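Local coordinates for protein serine protease pet (Escherichia coli, PDB 4OM9) that probably cleaves host proteins such as alpha-fodrin as a secreted serine protease, an autotransporter enterotoxin that carries its peptidase domain on a beta-helix, at residues G99-I104 and T227-I232; G147-S152 and V191-D196; N201-G206 and K236-Y241. All blocks are in the same frame, centred on the assembly; numbering follows the deposited sequence.

Contact 1 of 3, residues G99-I104 and T227-I232; sequences GNDFSI and TTHGII
Asp101 and His229 meet across the cleft between the two beta-barrels of a chymotrypsin-like protease domain, a fold consistent with the IgA1-protease family and the PA clan. Asp101 closes the loop before strand 102-107 of one antiparallel sheet, while His229 lies on strand 221-232 of the other; their CA atoms are 7.2 Å apart. On both residues CG stands anti to the backbone N, which turns each flat group into the gap between the loop and the strand. The carboxylate and imidazole planes are steeply inclined, 78° apart, and the imidazole presents its ND1 edge rather than a face. His229 ND1 donates to Asp101 OD2 over a short 2.5 Å, bent at the hydrogen to 145°. The donor arrives on the anti side of OD2 and 28° out of the carboxylate plane, so the oxygen is approached from a flank. Asp101 OD1 has its own partner, the backbone N of His72, with a weak bond from Ala71 N beside it; the carboxylate is thus gripped through both oxygens, as the triad aspartate is in relatives of this fold, an equivalence that is probable here. On the histidine side, His229 and Gly230 both face Tyr241, forming a classic beta bulge in the strand pair. Beyond the bond itself, the nearest approach of the ring carbons is His229 CE1, 3.3 Å from Asp101 OD2.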
loop_
_atom_site.group_PDB
_atom_site.type_symbol
_atom_site.label_atom_id
_atom_site.label_comp_id
_atom_site.label_asym_id
_atom_site.label_seq_id
_atom_site.Cartn_x
_atom_site.Cartn_y
_atom_site.Cartn_z
ATOM N N GLY A 99 -48.202 3.808 14.540
ATOM C CA GLY A 99 -48.447 3.586 15.959
ATOM C C GLY A 99 -47.321 2.824 16.658
ATOM O O GLY A 99 -47.087 2.972 17.863
ATOM N N ASN A 100 -46.613 2.007 15.891
ATOM C CA ASN A 100 -45.463 1.282 16.393
ATOM C C ASN A 100 -44.169 2.134 16.392
ATOM O O ASN A 100 -43.074 1.586 16.600
ATOM C CB ASN A 100 -45.258 0.008 15.563
ATOM C CG ASN A 100 -44.568 -1.110 16.349
ATOM O OD1 ASN A 100 -44.814 -1.307 17.549
ATOM N ND2 ASN A 100 -43.705 -1.852 15.660
ATOM N N ASP A 101 -44.319 3.448 16.144
ATOM C CA ASP A 101 -43.253 4.458 16.325
ATOM C C ASP A 101 -42.324 4.489 15.112
ATOM O O ASP A 101 -41.213 5.028 15.159
ATOM C CB ASP A 101 -42.465 4.198 17.628
ATOM C CG ASP A 101 -41.449 5.292 17.958
ATOM O OD1 ASP A 101 -41.675 6.466 17.619
ATOM O OD2 ASP A 101 -40.407 4.968 18.580
ATOM N N PHE A 102 -42.797 3.932 14.004
ATOM C CA PHE A 102 -41.998 3.914 12.799
ATOM C C PHE A 102 -42.073 5.278 12.111
ATOM O O PHE A 102 -43.119 5.936 12.126
ATOM C CB PHE A 102 -42.460 2.803 11.860
ATOM C CG PHE A 102 -41.751 2.802 10.545
ATOM C CD1 PHE A 102 -40.453 2.302 10.439
ATOM C CD2 PHE A 102 -42.367 3.327 9.414
ATOM C CE1 PHE A 102 -39.788 2.309 9.228
ATOM C CE2 PHE A 102 -41.711 3.348 8.186
ATOM C CZ PHE A 102 -40.413 2.847 8.088
ATOM N N SER A 103 -40.961 5.695 11.505
ATOM C CA SER A 103 -40.930 6.937 10.752
ATOM C C SER A 103 -40.128 6.815 9.463
ATOM O O SER A 103 -38.941 6.517 9.492
ATOM C CB SER A 103 -40.360 8.068 11.604
ATOM O OG SER A 103 -40.343 9.285 10.857
ATOM N N ILE A 104 -40.799 7.046 8.335
ATOM C CA ILE A 104 -40.146 7.173 7.033
ATOM C C ILE A 104 -40.148 8.646 6.634
ATOM O O ILE A 104 -41.186 9.328 6.643
ATOM C CB ILE A 104 -40.817 6.313 5.942
ATOM C CG1 ILE A 104 -40.198 6.597 4.572
ATOM C CG2 ILE A 104 -42.280 6.588 5.873
ATOM C CD1 ILE A 104 -38.737 6.208 4.448
ATOM N N THR A 227 -35.372 0.404 13.541
ATOM C CA THR A 227 -34.818 1.595 14.167
ATOM C C THR A 227 -35.070 1.554 15.662
ATOM O O THR A 227 -36.114 1.056 16.131
ATOM C CB THR A 227 -35.421 2.898 13.567
ATOM O OG1 THR A 227 -36.850 2.830 13.603
ATOM C CG2 THR A 227 -35.004 3.034 12.146
ATOM N N THR A 228 -34.127 2.090 16.419
ATOM C CA THR A 228 -34.146 1.902 17.862
ATOM C C THR A 228 -35.242 2.694 18.571
ATOM O O THR A 228 -35.279 3.921 18.502
ATOM C CB THR A 228 -32.800 2.272 18.450
ATOM O OG1 THR A 228 -31.809 1.446 17.844
ATOM C CG2 THR A 228 -32.786 2.072 19.952
ATOM N N HIS A 229 -36.104 1.974 19.285
ATOM C CA HIS A 229 -37.282 2.571 19.937
ATOM C C HIS A 229 -37.100 2.941 21.406
ATOM O O HIS A 229 -37.514 4.017 21.830
ATOM C CB HIS A 229 -38.479 1.639 19.840
ATOM C CG HIS A 229 -39.647 2.091 20.657
ATOM N ND1 HIS A 229 -40.535 3.051 20.219
ATOM C CD2 HIS A 229 -40.070 1.728 21.890
ATOM C CE1 HIS A 229 -41.451 3.259 21.143
ATOM N NE2 HIS A 229 -41.194 2.466 22.171
ATOM N N GLY A 230 -36.527 2.038 22.198
ATOM C CA GLY A 230 -36.325 2.316 23.615
ATOM C C GLY A 230 -35.679 1.194 24.399
ATOM O O GLY A 230 -35.329 0.165 23.831
ATOM N N ILE A 231 -35.525 1.394 25.708
ATOM C CA ILE A 231 -34.907 0.395 26.571
ATOM C C ILE A 231 -35.730 0.041 27.819
ATOM O O ILE A 231 -36.598 0.801 28.245
ATOM C CB ILE A 231 -33.500 0.846 27.054
ATOM C CG1 ILE A 231 -33.604 1.789 28.259
ATOM C CG2 ILE A 231 -32.703 1.483 25.915
ATOM C CD1 ILE A 231 -34.262 3.109 27.952
ATOM N N ILE A 232 -35.438 -1.125 28.391
ATOM C CA ILE A 232 -35.914 -1.497 29.726
ATOM C C ILE A 232 -34.753 -2.189 30.450
ATOM O O ILE A 232 -34.014 -2.958 29.843
ATOM C CB ILE A 232 -37.153 -2.411 29.671
ATOM C CG1 ILE A 232 -38.351 -1.661 29.084
ATOM C CG2 ILE A 232 -37.532 -2.911 31.057
ATOM C CD1 ILE A 232 -38.822 -0.501 29.945
#

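Contact 2 of 3, residues G147-S152 and V191-D196; sequences GFRVGS and VEYEND
Arg149 and Tyr193 are joined by one side-chain hydrogen bond, from Arg149 NH1 to Tyr193 OH at 2.7 Å, with an N-H...O angle of 147°. The phenol oxygen lies in the guanidinium plane, and the guanidinium and ring planes are only 7° apart, so the two flat groups meet edge to edge, nearly coplanar, although the side chains as a whole run at about a right angle. NH1 has a further, weak bond to Ser174 OG, and NH2 forms a long, weak ion pair with Asp207 OD2; such partners would help to accommodate a buried guanidinium group. Van der Waals contact adds to the bond, because the arginine bends at chi2 and chi3 and lays its CD 3.5 Å from Tyr193 OH. These residues project into a closed six-stranded antiparallel barrel, the second barrel of the chymotrypsin-like fold: strands 143-151 and 188-195 both pair with 172-185, and the ring of pairings is completed through 239-244, 221-232 and 211-216. The contact therefore reaches over the intervening strand 172-185. Aromatic packing fixes the other end of the pair. Tyr193 is stacked on Phe176, and its side chain also touches Thr240 and Val242 on the neighbouring strand. Its CG sits between the backbone N and the carbonyl carbon (chi1 81°), which directs the phenol at the arginine.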
loop_
_atom_site.group_PDB
_atom_site.type_symbol
_atom_site.label_atom_id
_atom_site.label_comp_id
_atom_site.label_asym_id
_atom_site.label_seq_id
_atom_site.Cartn_x
_atom_site.Cartn_y
_atom_site.Cartn_z
ATOM N N GLY A 147 -26.561 -9.099 15.556
ATOM C CA GLY A 147 -26.526 -7.923 14.728
ATOM C C GLY A 147 -25.770 -6.782 15.353
ATOM O O GLY A 147 -25.273 -6.894 16.470
ATOM N N PHE A 148 -25.707 -5.678 14.615
ATOM C CA PHE A 148 -24.947 -4.509 15.000
ATOM C C PHE A 148 -25.838 -3.292 14.988
ATOM O O PHE A 148 -26.742 -3.169 14.157
ATOM C CB PHE A 148 -23.776 -4.257 14.038
ATOM C CG PHE A 148 -22.644 -5.239 14.158
ATOM C CD1 PHE A 148 -21.663 -5.075 15.129
ATOM C CD2 PHE A 148 -22.528 -6.303 13.263
ATOM C CE1 PHE A 148 -20.582 -5.991 15.231
ATOM C CE2 PHE A 148 -21.461 -7.213 13.350
ATOM C CZ PHE A 148 -20.492 -7.058 14.343
ATOM N N ARG A 149 -25.545 -2.359 15.878
ATOM C CA ARG A 149 -26.245 -1.095 15.880
ATOM C C ARG A 149 -25.248 0.009 16.103
ATOM O O ARG A 149 -24.324 -0.129 16.882
ATOM C CB ARG A 149 -27.309 -1.062 16.963
ATOM C CG ARG A 149 -28.160 0.164 16.907
ATOM C CD ARG A 149 -28.521 0.618 18.301
ATOM N NE ARG A 149 -27.447 1.455 18.803
ATOM C CZ ARG A 149 -26.712 1.164 19.862
ATOM N NH1 ARG A 149 -26.979 0.075 20.560
ATOM N NH2 ARG A 149 -25.747 1.995 20.235
ATOM N N VAL A 150 -25.462 1.126 15.440
ATOM C CA VAL A 150 -24.531 2.220 15.503
ATOM C C VAL A 150 -25.275 3.508 15.850
ATOM O O VAL A 150 -26.334 3.796 15.268
ATOM C CB VAL A 150 -23.809 2.309 14.160
ATOM C CG1 VAL A 150 -23.557 3.732 13.736
ATOM C CG2 VAL A 150 -22.589 1.438 14.168
ATOM N N GLY A 151 -24.755 4.264 16.813
ATOM C CA GLY A 151 -25.334 5.561 17.133
ATOM C C GLY A 151 -24.427 6.397 18.026
ATOM O O GLY A 151 -23.319 5.961 18.384
ATOM N N SER A 152 -24.887 7.596 18.399
ATOM C CA SER A 152 -24.066 8.460 19.238
ATOM C C SER A 152 -24.849 9.165 20.339
ATOM O O SER A 152 -24.832 10.400 20.432
ATOM C CB SER A 152 -23.342 9.498 18.358
ATOM O OG SER A 152 -22.389 10.231 19.101
ATOM N N VAL A 191 -38.975 -5.876 18.177
ATOM C CA VAL A 191 -37.850 -6.770 18.362
ATOM C C VAL A 191 -37.054 -6.330 19.575
ATOM O O VAL A 191 -36.811 -5.147 19.789
ATOM C CB VAL A 191 -36.974 -6.818 17.115
ATOM C CG1 VAL A 191 -35.659 -7.559 17.387
ATOM C CG2 VAL A 191 -37.739 -7.481 15.993
ATOM N N GLU A 192 -36.689 -7.306 20.397
ATOM C CA GLU A 192 -36.001 -7.040 21.646
ATOM C C GLU A 192 -34.613 -7.634 21.572
ATOM O O GLU A 192 -34.439 -8.761 21.103
ATOM C CB GLU A 192 -36.784 -7.624 22.827
ATOM C CG GLU A 192 -36.103 -7.478 24.191
ATOM C CD GLU A 192 -36.784 -8.342 25.271
ATOM O OE1 GLU A 192 -36.334 -9.487 25.477
ATOM O OE2 GLU A 192 -37.763 -7.884 25.897
ATOM N N TYR A 193 -33.612 -6.872 21.997
ATOM C CA TYR A 193 -32.273 -7.432 22.006
ATOM C C TYR A 193 -31.538 -7.144 23.302
ATOM O O TYR A 193 -31.936 -6.287 24.101
ATOM C CB TYR A 193 -31.458 -6.959 20.779
ATOM C CG TYR A 193 -30.772 -5.582 20.777
ATOM C CD1 TYR A 193 -29.834 -5.232 21.747
ATOM C CD2 TYR A 193 -30.973 -4.690 19.723
ATOM C CE1 TYR A 193 -29.169 -4.015 21.711
ATOM C CE2 TYR A 193 -30.304 -3.455 19.670
ATOM C CZ TYR A 193 -29.402 -3.131 20.676
ATOM O OH TYR A 193 -28.728 -1.932 20.676
ATOM N N GLU A 194 -30.465 -7.904 23.483
ATOM C CA GLU A 194 -29.559 -7.768 24.602
ATOM C C GLU A 194 -28.138 -7.687 24.036
ATOM O O GLU A 194 -27.804 -8.395 23.080
ATOM C CB GLU A 194 -29.719 -8.949 25.557
ATOM C CG GLU A 194 -28.785 -8.969 26.758
ATOM C CD GLU A 194 -28.992 -10.217 27.612
ATOM O OE1 GLU A 194 -28.325 -11.236 27.338
ATOM O OE2 GLU A 194 -29.831 -10.181 28.542
ATOM N N ASN A 195 -27.315 -6.815 24.607
ATOM C CA ASN A 195 -25.935 -6.694 24.143
ATOM C C ASN A 195 -25.056 -7.873 24.531
ATOM O O ASN A 195 -25.367 -8.615 25.467
ATOM C CB ASN A 195 -25.312 -5.421 24.678
ATOM C CG ASN A 195 -25.800 -4.213 23.955
ATOM O OD1 ASN A 195 -25.190 -3.774 22.969
ATOM N ND2 ASN A 195 -26.917 -3.674 24.408
ATOM N N ASP A 196 -23.974 -8.049 23.782
ATOM C CA ASP A 196 -22.901 -8.952 24.185
ATOM C C ASP A 196 -22.398 -8.528 25.563
ATOM O O ASP A 196 -22.265 -7.329 25.838
ATOM C CB ASP A 196 -21.764 -8.917 23.150
ATOM C CG ASP A 196 -20.652 -9.900 23.460
ATOM O OD1 ASP A 196 -20.814 -11.076 23.088
ATOM O OD2 ASP A 196 -19.621 -9.495 24.051
#

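Contact 3 of 3, residues N201-G206 and K236-Y241; sequences NLTTNG and KTQKTY
Gln238 sets its CG anti to the backbone N (chi1 -180°) and stays extended beyond it, which carries its amide up to the main chain of Thr203. Thr203 and Thr240 share a second setting: each places OG1 beside its own backbone N and anti to the carbonyl carbon, and the two hydroxyls come together tip to tip. The amide grips one residue at two points. Gln238 OE1 accepts from Thr203 N at 3.0 Å; the donor lies in the carbonyl plane, on a lone pair, with a C=O...N angle of 120°. Gln238 NE2 donates one N-H to Thr203 O, also at 3.0 Å and on a lone pair, though that oxygen is tilted 22° from the amide plane. Beside this pair Thr203 OG1 and Thr240 OG1 are 2.7 Å apart in a hydrogen bond whose direction is open, and Leu202 lays CB against Gln238 OE1 at 3.6 Å. The loop 201-206 is thereby fastened to strand 239-244 of the second barrel and the turn before it. Its far end runs into a 3-10 segment leading to Asp207, in the region that probably holds the nucleophile in this chymotrypsin-like fold. With both N and O of Thr203 bonded to a side-chain amide, the glutamine stands in for a neighbouring strand, satisfying buried peptide groups that lie outside any sheet.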
loop_
_atom_site.group_PDB
_atom_site.type_symbol
_atom_site.label_atom_id
_atom_site.label_comp_id
_atom_site.label_asym_id
_atom_site.label_seq_id
_atom_site.Cartn_x
_atom_site.Cartn_y
_atom_site.Cartn_z
ATOM N N ASN A 201 -21.887 -2.141 24.556
ATOM C CA ASN A 201 -22.268 -0.775 24.375
ATOM C C ASN A 201 -23.768 -0.671 24.650
ATOM O O ASN A 201 -24.575 -1.066 23.822
ATOM C CB ASN A 201 -21.916 -0.327 22.961
ATOM C CG ASN A 201 -22.185 1.138 22.733
ATOM O OD1 ASN A 201 -22.676 1.835 23.624
ATOM N ND2 ASN A 201 -21.838 1.624 21.539
ATOM N N LEU A 202 -24.131 -0.174 25.825
ATOM C CA LEU A 202 -25.530 -0.109 26.197
ATOM C C LEU A 202 -26.219 1.083 25.528
ATOM O O LEU A 202 -25.594 2.115 25.261
ATOM C CB LEU A 202 -25.688 -0.026 27.715
ATOM C CG LEU A 202 -24.983 -1.125 28.520
ATOM C CD1 LEU A 202 -25.075 -0.809 29.996
ATOM C CD2 LEU A 202 -25.547 -2.510 28.218
ATOM N N THR A 203 -27.515 0.932 25.280
ATOM C CA THR A 203 -28.285 1.971 24.624
ATOM C C THR A 203 -28.576 3.143 25.554
ATOM O O THR A 203 -28.929 2.964 26.718
ATOM C CB THR A 203 -29.595 1.395 24.092
ATOM O OG1 THR A 203 -29.316 0.179 23.384
ATOM C CG2 THR A 203 -30.301 2.382 23.166
ATOM N N THR A 204 -28.416 4.344 25.020
ATOM C CA THR A 204 -28.689 5.588 25.730
ATOM C C THR A 204 -29.824 6.303 25.004
ATOM O O THR A 204 -30.167 5.919 23.885
ATOM C CB THR A 204 -27.443 6.487 25.781
ATOM O OG1 THR A 204 -27.062 6.854 24.434
ATOM C CG2 THR A 204 -26.295 5.742 26.452
ATOM N N ASN A 205 -30.396 7.336 25.618
ATOM C CA ASN A 205 -31.526 8.052 25.012
ATOM C C ASN A 205 -31.191 8.643 23.628
ATOM O O ASN A 205 -31.964 8.493 22.677
ATOM C CB ASN A 205 -32.019 9.158 25.947
ATOM C CG ASN A 205 -32.613 8.610 27.235
ATOM O OD1 ASN A 205 -33.168 7.512 27.257
ATOM N ND2 ASN A 205 -32.495 9.372 28.316
ATOM N N GLY A 206 -30.027 9.278 23.507
ATOM C CA GLY A 206 -29.599 9.843 22.243
ATOM C C GLY A 206 -29.422 8.821 21.130
ATOM O O GLY A 206 -29.247 9.195 19.970
ATOM N N LYS A 236 -25.781 -4.830 32.264
ATOM C CA LYS A 236 -25.490 -5.881 31.286
ATOM C C LYS A 236 -26.719 -6.448 30.570
ATOM O O LYS A 236 -26.667 -6.747 29.379
ATOM C CB LYS A 236 -24.749 -7.035 31.987
ATOM C CG LYS A 236 -23.372 -7.349 31.444
ATOM C CD LYS A 236 -22.557 -6.084 31.200
ATOM C CE LYS A 236 -21.062 -6.406 31.001
ATOM N NZ LYS A 236 -20.298 -5.346 30.251
ATOM N N THR A 237 -27.811 -6.634 31.306
ATOM C CA THR A 237 -28.967 -7.329 30.753
ATOM C C THR A 237 -30.006 -6.377 30.160
ATOM O O THR A 237 -31.050 -6.826 29.692
ATOM C CB THR A 237 -29.653 -8.183 31.807
ATOM O OG1 THR A 237 -30.096 -7.325 32.854
ATOM C CG2 THR A 237 -28.686 -9.244 32.378
ATOM N N GLN A 238 -29.707 -5.077 30.199
ATOM C CA GLN A 238 -30.536 -4.048 29.570
ATOM C C GLN A 238 -31.076 -4.562 28.248
ATOM O O GLN A 238 -30.347 -5.153 27.455
ATOM C CB GLN A 238 -29.736 -2.763 29.339
ATOM C CG GLN A 238 -30.526 -1.624 28.685
ATOM C CD GLN A 238 -29.629 -0.655 27.913
ATOM O OE1 GLN A 238 -29.028 -1.030 26.909
ATOM N NE2 GLN A 238 -29.526 0.587 28.388
ATOM N N LYS A 239 -32.368 -4.390 28.039
ATOM C CA LYS A 239 -32.978 -4.802 26.802
ATOM C C LYS A 239 -33.192 -3.571 25.917
ATOM O O LYS A 239 -33.481 -2.467 26.421
ATOM C CB LYS A 239 -34.304 -5.513 27.079
ATOM C CG LYS A 239 -34.211 -6.772 27.939
ATOM C CD LYS A 239 -33.748 -7.966 27.093
ATOM C CE LYS A 239 -33.688 -9.288 27.859
ATOM N NZ LYS A 239 -32.715 -9.256 28.977
ATOM N N THR A 240 -33.071 -3.747 24.605
ATOM C CA THR A 240 -33.423 -2.674 23.683
ATOM C C THR A 240 -34.535 -3.097 22.723
ATOM O O THR A 240 -34.551 -4.217 22.223
ATOM C CB THR A 240 -32.199 -2.207 22.876
ATOM O OG1 THR A 240 -31.185 -1.760 23.782
ATOM C CG2 THR A 240 -32.580 -1.068 21.958
ATOM N N TYR A 241 -35.466 -2.199 22.459
ATOM C CA TYR A 241 -36.535 -2.524 21.543
ATOM C C TYR A 241 -36.338 -1.803 20.225
ATOM O O TYR A 241 -36.030 -0.618 20.193
ATOM C CB TYR A 241 -37.891 -2.183 22.166
ATOM C CG TYR A 241 -38.070 -2.940 23.446
ATOM C CD1 TYR A 241 -37.467 -2.494 24.618
ATOM C CD2 TYR A 241 -38.782 -4.127 23.483
ATOM C CE1 TYR A 241 -37.593 -3.182 25.789
ATOM C CE2 TYR A 241 -38.908 -4.830 24.664
ATOM C CZ TYR A 241 -38.313 -4.344 25.810
ATOM O OH TYR A 241 -38.414 -5.018 27.006
#

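Contacts 2 and 3 are about 8 Å apart between centres, and each lies about 13 Å from contact 1. All three reach the curled antiparallel sheet of the second barrel; contact 1 alone also reaches the first-barrel sheet, through strand 102-107. Along the chain, 147-152/191-196 is nested within the loop closed by 99-104/227-232 and ends before 201-206/236-241 opens, whereas contacts 1 and 3 alternate their segments. Strand 239-244 lies between 188-195 and 221-232, giving backbone bonds to Tyr193 on one side and to His229 and Gly230 on the other. The second barrel's interior, its adjoining loop and the interbarrel junction are thus built from interleaved parts of one protease domain.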